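Local coordinates for uncharacterized protein (Bacteroides ovatus, PDB 4QEY) that is of unknown function but belongs to a family of PLAT/LH2 and C2-like lipoproteins named for calcium binding, at residues V17-N22 with K91-S96; L28-G33 with N58-N63. All blocks are in the same frame, centred on the assembly; numbering follows the deposited sequence.

Contact 1 (V17-N22 with K91-S96). With EDO (1,2-ethanediol), chain N; EDO (1,2-ethanediol), chain L.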
loop_
_atom_site.group_PDB
_atom_site.type_symbol
_atom_site.label_atom_id
_atom_site.label_comp_id
_atom_site.label_asym_id
_atom_site.label_seq_id
_atom_site.Cartn_x
_atom_site.Cartn_y
_atom_site.Cartn_z
ATOM N N VAL A 17 1.295 -0.791 4.138
ATOM C CA VAL A 17 0.683 0.532 4.091
ATOM C C VAL A 17 0.213 0.844 5.513
ATOM O O VAL A 17 -0.439 0.014 6.152
ATOM C CB VAL A 17 -0.456 0.641 3.027
ATOM C CG1 VAL A 17 -1.050 2.050 2.987
ATOM C CG2 VAL A 17 0.051 0.241 1.639
ATOM N N GLU A 18 0.617 2.012 6.030
ATOM C CA GLU A 18 0.234 2.493 7.355
ATOM C C GLU A 18 -0.376 3.881 7.250
ATOM O O GLU A 18 0.091 4.702 6.454
ATOM C CB GLU A 18 1.417 2.509 8.322
ATOM C CG GLU A 18 1.857 1.145 8.809
ATOM C CD GLU A 18 2.915 1.130 9.899
ATOM O OE1 GLU A 18 3.516 2.190 10.181
ATOM O OE2 GLU A 18 3.156 0.040 10.464
ATOM N N GLN A 19 -1.417 4.145 8.056
ATOM C CA GLN A 19 -2.064 5.446 8.105
ATOM C C GLN A 19 -2.216 5.908 9.546
ATOM O O GLN A 19 -2.424 5.094 10.445
ATOM C CB GLN A 19 -3.431 5.441 7.403
ATOM C CG GLN A 19 -4.482 4.507 8.017
ATOM C CD GLN A 19 -5.842 4.708 7.416
ATOM O OE1 GLN A 19 -6.142 5.765 6.882
ATOM N NE2 GLN A 19 -6.686 3.697 7.507
ATOM N N SER A 20 -2.124 7.218 9.764
ATOM C CA SER A 20 -2.310 7.842 11.076
ATOM C C SER A 20 -2.852 9.264 10.869
ATOM O O SER A 20 -2.839 9.769 9.754
ATOM C CB SER A 20 -1.017 7.836 11.898
ATOM O OG SER A 20 0.039 8.594 11.328
ATOM N N GLY A 21 -3.356 9.864 11.935
ATOM C CA GLY A 21 -3.921 11.201 11.903
ATOM C C GLY A 21 -5.424 11.168 11.954
ATOM O O GLY A 21 -6.013 10.323 12.640
ATOM N N ASN A 22 -6.048 12.079 11.196
ATOM C CA ASN A 22 -7.497 12.223 11.120
ATOM C C ASN A 22 -8.045 11.231 10.126
ATOM O O ASN A 22 -8.629 11.634 9.127
ATOM C CB ASN A 22 -7.847 13.663 10.734
ATOM C CG ASN A 22 -7.356 14.691 11.708
ATOM O OD1 ASN A 22 -6.642 15.608 11.339
ATOM N ND2 ASN A 22 -7.694 14.550 12.977
ATOM N N LYS A 91 -7.330 19.117 8.334
ATOM C CA LYS A 91 -7.386 17.703 8.706
ATOM C C LYS A 91 -6.204 17.008 8.037
ATOM O O LYS A 91 -5.975 17.210 6.848
ATOM C CB LYS A 91 -8.737 17.069 8.331
ATOM C CG LYS A 91 -9.954 17.703 9.020
ATOM C CD LYS A 91 -9.963 17.498 10.530
ATOM C CE LYS A 91 -11.278 17.880 11.151
ATOM N NZ LYS A 91 -11.316 17.523 12.594
ATOM N N LYS A 92 -5.408 16.262 8.804
ATOM C CA LYS A 92 -4.194 15.644 8.292
ATOM C C LYS A 92 -4.245 14.128 8.295
ATOM O O LYS A 92 -4.757 13.505 9.229
ATOM C CB LYS A 92 -2.952 16.075 9.116
ATOM C CG LYS A 92 -2.679 17.580 9.169
ATOM C CD LYS A 92 -1.394 17.905 9.921
ATOM C CE LYS A 92 -1.105 19.394 9.920
ATOM N NZ LYS A 92 0.210 19.717 10.526
ATOM N N LEU A 93 -3.655 13.542 7.243
ATOM C CA LEU A 93 -3.469 12.110 7.102
ATOM C C LEU A 93 -2.028 11.852 6.776
ATOM O O LEU A 93 -1.487 12.452 5.852
ATOM C CB LEU A 93 -4.384 11.444 6.058
ATOM C CG LEU A 93 -4.391 9.896 6.115
ATOM C CD1 LEU A 93 -5.201 9.403 7.293
ATOM C CD2 LEU A 93 -4.955 9.301 4.865
ATOM N N LYS A 94 -1.408 10.961 7.541
ATOM C CA LYS A 94 -0.035 10.516 7.342
ATOM C C LYS A 94 -0.074 9.123 6.769
ATOM O O LYS A 94 -0.755 8.251 7.321
ATOM C CB LYS A 94 0.776 10.562 8.654
ATOM C CG LYS A 94 1.720 11.705 8.842
ATOM C CD LYS A 94 2.584 11.389 10.052
ATOM C CE LYS A 94 3.447 12.551 10.473
ATOM N NZ LYS A 94 4.159 12.267 11.749
ATOM N N ILE A 95 0.616 8.915 5.645
ATOM C CA ILE A 95 0.698 7.625 4.955
ATOM C C ILE A 95 2.141 7.199 4.824
ATOM O O ILE A 95 2.978 8.003 4.417
ATOM C CB ILE A 95 0.018 7.722 3.546
ATOM C CG1 ILE A 95 -1.512 7.971 3.635
ATOM C CG2 ILE A 95 0.330 6.526 2.632
ATOM C CD1 ILE A 95 -2.353 6.827 4.246
ATOM N N SER A 96 2.430 5.935 5.156
ATOM C CA SER A 96 3.744 5.360 4.905
ATOM C C SER A 96 3.541 4.085 4.092
ATOM O O SER A 96 2.657 3.281 4.411
ATOM C CB SER A 96 4.549 5.114 6.181
ATOM O OG SER A 96 4.141 3.960 6.894
HETATM C C1 EDO N . 2.922 6.823 9.432
HETATM O O1 EDO N . 1.574 6.900 9.008
HETATM C C2 EDO N . 3.158 5.395 9.983
HETATM O O2 EDO N . 2.264 5.061 11.058
HETATM C C1 EDO L . -9.229 5.934 6.448
HETATM O O1 EDO L . -8.410 7.070 6.455
HETATM C C2 EDO L . -9.737 5.786 5.016
HETATM O O2 EDO L . -10.555 4.655 4.856
#
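Strand segments 17-21 and 92-96 run antiparallel, their axes 4.7 Å apart at the closest and 158° between their directions. Glu-18 with Ser-96 and Ser-20 with Lys-94 are the hydrogen-bonded pairs, each closed by two N-H...O bonds; the one from Lys-94 N to Ser-20 O is almost straight, 178° at the hydrogen. In the non-hydrogen-bonded pair Gln-19 and Ile-95, the Ile-95 methyl CD1 comes up against Gln-19 CB at 3.6 Å. Leu-93 CG stands anti to the backbone N (chi1 -168°), and Leu-93 CD1 reaches over to Ser-20 O at 3.4 Å. Both strands lie inside one sheet of a two-sheet beta sandwich, in the order 64-68, 13-21, 92-101, 104-114. Val-17, Leu-93 and Ile-95 turn inward against strand 26-36 of the facing sheet. The other face carries Glu-18, Ser-20, Lys-94 and Ser-96: Ser-96 OG rests 3.4 Å from Glu-18 CB, and Ser-20 OG lies beside Lys-94 CB. An ethanediol, probably from the crystallisation liquor, sits over this polar patch and shares a hydrogen bond with Ser-20 OG. Beyond the last bridge, Asn-22 takes over the pairing with both backbone and side chain. Asn-22 N donates to Lys-92 O at 2.8 Å, while Asn-22 OD1, in plane and on a lone pair, receives Lys-92 N at 2.9 Å. Gly-21, just before it, has a positive phi, and a CB there would run into Lys-92 O.

Contact 2 (L28-G33 with N58-N63). With EDO (1,2-ethanediol), chain L.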
loop_
_atom_site.group_PDB
_atom_site.type_symbol
_atom_site.label_atom_id
_atom_site.label_comp_id
_atom_site.label_asym_id
_atom_site.label_seq_id
_atom_site.Cartn_x
_atom_site.Cartn_y
_atom_site.Cartn_z
ATOM N N LEU A 28 -9.055 5.956 2.219
ATOM C CA LEU A 28 -7.827 5.348 1.710
ATOM C C LEU A 28 -8.211 4.092 0.949
ATOM O O LEU A 28 -8.833 3.182 1.527
ATOM C CB LEU A 28 -6.805 5.040 2.838
ATOM C CG LEU A 28 -5.538 4.289 2.441
ATOM C CD1 LEU A 28 -4.670 5.116 1.467
ATOM C CD2 LEU A 28 -4.743 3.915 3.648
ATOM N N ASN A 29 -7.892 4.070 -0.358
ATOM C CA ASN A 29 -8.166 2.951 -1.255
ATOM C C ASN A 29 -6.852 2.453 -1.768
ATOM O O ASN A 29 -6.060 3.251 -2.272
ATOM C CB ASN A 29 -9.109 3.373 -2.390
ATOM C CG ASN A 29 -10.338 4.081 -1.886
ATOM O OD1 ASN A 29 -11.213 3.480 -1.256
ATOM N ND2 ASN A 29 -10.377 5.403 -2.083
ATOM N N ILE A 30 -6.553 1.166 -1.554
ATOM C CA ILE A 30 -5.263 0.627 -1.975
ATOM C C ILE A 30 -5.494 -0.672 -2.777
ATOM O O ILE A 30 -6.457 -1.403 -2.559
ATOM C CB ILE A 30 -4.261 0.427 -0.809
ATOM C CG1 ILE A 30 -4.830 -0.452 0.308
ATOM C CG2 ILE A 30 -3.802 1.777 -0.237
ATOM C CD1 ILE A 30 -3.900 -0.648 1.585
ATOM N N ALA A 31 -4.638 -0.877 -3.782
ATOM C CA ALA A 31 -4.648 -2.039 -4.648
ATOM C C ALA A 31 -3.246 -2.604 -4.750
ATOM O O ALA A 31 -2.293 -1.854 -4.943
ATOM C CB ALA A 31 -5.195 -1.678 -6.025
ATOM N N PHE A 32 -3.121 -3.919 -4.566
ATOM C CA PHE A 32 -1.861 -4.661 -4.645
ATOM C C PHE A 32 -1.911 -5.677 -5.762
ATOM O O PHE A 32 -2.935 -6.353 -5.975
ATOM C CB PHE A 32 -1.533 -5.375 -3.335
ATOM C CG PHE A 32 -1.437 -4.539 -2.085
ATOM C CD1 PHE A 32 -2.570 -4.262 -1.329
ATOM C CD2 PHE A 32 -0.198 -4.137 -1.594
ATOM C CE1 PHE A 32 -2.475 -3.551 -0.130
ATOM C CE2 PHE A 32 -0.096 -3.445 -0.382
ATOM C CZ PHE A 32 -1.238 -3.157 0.346
ATOM N N GLY A 33 -0.799 -5.762 -6.470
ATOM C CA GLY A 33 -0.587 -6.688 -7.569
ATOM C C GLY A 33 0.835 -7.187 -7.515
ATOM O O GLY A 33 1.733 -6.436 -7.127
ATOM N N ASN A 58 -10.963 -1.136 -0.327
ATOM C CA ASN A 58 -11.609 0.179 -0.405
ATOM C C ASN A 58 -11.896 0.672 0.988
ATOM O O ASN A 58 -12.302 -0.128 1.837
ATOM C CB ASN A 58 -12.893 0.131 -1.235
ATOM C CG ASN A 58 -12.676 -0.046 -2.709
ATOM O OD1 ASN A 58 -11.725 0.474 -3.312
ATOM N ND2 ASN A 58 -13.624 -0.702 -3.338
ATOM N N LYS A 59 -11.669 1.979 1.240
ATOM C CA LYS A 59 -11.912 2.665 2.524
ATOM C C LYS A 59 -11.299 1.844 3.689
ATOM O O LYS A 59 -12.018 1.345 4.559
ATOM C CB LYS A 59 -13.419 2.916 2.740
ATOM C CG LYS A 59 -14.037 3.760 1.639
ATOM C CD LYS A 59 -15.560 3.818 1.664
ATOM C CE LYS A 59 -16.057 4.684 0.525
ATOM N NZ LYS A 59 -17.531 4.688 0.405
ATOM N N VAL A 60 -9.956 1.704 3.666
ATOM C CA VAL A 60 -9.138 1.004 4.669
ATOM C C VAL A 60 -9.441 1.583 6.063
ATOM O O VAL A 60 -9.277 2.780 6.267
ATOM C CB VAL A 60 -7.635 1.105 4.328
ATOM C CG1 VAL A 60 -6.780 0.450 5.397
ATOM C CG2 VAL A 60 -7.332 0.503 2.963
ATOM N N THR A 61 -9.929 0.739 6.992
ATOM C CA THR A 61 -10.276 1.135 8.364
ATOM C C THR A 61 -9.116 0.770 9.324
ATOM O O THR A 61 -8.965 1.403 10.368
ATOM C CB THR A 61 -11.611 0.493 8.815
ATOM O OG1 THR A 61 -11.548 -0.923 8.657
ATOM C CG2 THR A 61 -12.795 1.008 8.043
ATOM N N GLU A 62 -8.305 -0.230 8.958
ATOM C CA GLU A 62 -7.134 -0.660 9.717
ATOM C C GLU A 62 -6.004 0.376 9.590
ATOM O O GLU A 62 -5.897 1.048 8.558
ATOM C CB GLU A 62 -6.661 -2.041 9.214
ATOM C CG GLU A 62 -7.712 -3.145 9.261
ATOM C CD GLU A 62 -8.335 -3.475 10.609
ATOM O OE1 GLU A 62 -7.651 -3.358 11.654
ATOM O OE2 GLU A 62 -9.513 -3.899 10.606
ATOM N N ASN A 63 -5.172 0.519 10.636
ATOM C CA ASN A 63 -4.052 1.470 10.637
ATOM C C ASN A 63 -2.851 0.902 9.887
ATOM O O ASN A 63 -1.931 1.649 9.543
ATOM C CB ASN A 63 -3.657 1.840 12.064
ATOM C CG ASN A 63 -4.683 2.734 12.733
ATOM O OD1 ASN A 63 -4.806 3.930 12.422
ATOM N ND2 ASN A 63 -5.443 2.180 13.671
HETATM C C1 EDO L . -9.229 5.934 6.448
HETATM O O1 EDO L . -8.410 7.070 6.455
HETATM C C2 EDO L . -9.737 5.786 5.016
HETATM O O2 EDO L . -10.555 4.655 4.856
#
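Val-60 N donates to Leu-28 O at 2.8 Å, with 167° at the hydrogen and the donor in the carbonyl plane, while one residue earlier Lys-59 N turns to a side chain, Asn-29 OD1, at 2.9 Å. The second donor is tilted 33° from the plane of the Asn-29 amide. Asn-58 closes up on the same oxygen through its CA, and its amide is turned 76° from that of Asn-29. On the inner side, Val-60 points toward the strand. Its CG2, anti to the carbonyl carbon and next to the backbone N, touches Leu-28 O and also Ile-30 CG1, the latter at 3.8 Å, with the valine and isoleucine side chains crossing at about a right angle. Leu-28 runs alongside Val-60, Leu-28 CD2 lying 4.1 Å from Val-60 CB. Here the loop that follows edge strand 55-57 leaves strand 26-36 and crosses to strand 64-68 of the facing sheet of the beta sandwich, carrying Val-60 inward onto Ile-65. Further out, Asn-29 ND2 is held by Ser-81 OG on strand 73-84, which fixes the rotation of the amide and aims OD1 at the loop. An alanine at Asn-29 would remove that amide, and Lys-59 N would probably be left without its acceptor, with Ser-81 OG losing a partner too. Gln-19 NE2 from the facing sheet binds the backbone oxygen of Val-60, and an ethanediol gives its O2 hydrogen to Val-60 O at 2.7 Å.

In the fold
The centres of contact 1 and contact 2 lie about 12 Å apart, and the two meet in two ways, beside strand 13-21 and between the sheets. Contact 2 is nested in the chain loop that contact 1 closes. Residues 58-63 come back to lie beside strand 13-21, where Gln-19 N reaches Asn-63 O at 3.0 Å and Gln-19 NE2 reaches Glu-62 O at 3.0 Å, both probable hydrogen bonds. Between the sheets, Ile-95 CD1 packs on Leu-28 CD2 at 3.8 Å. One ethanediol touches both contacts; its O1 lies within reach of Gln-19 OE1. Though probably from the crystallisation liquor, it may mark a small polar niche at this junction; no active site is known.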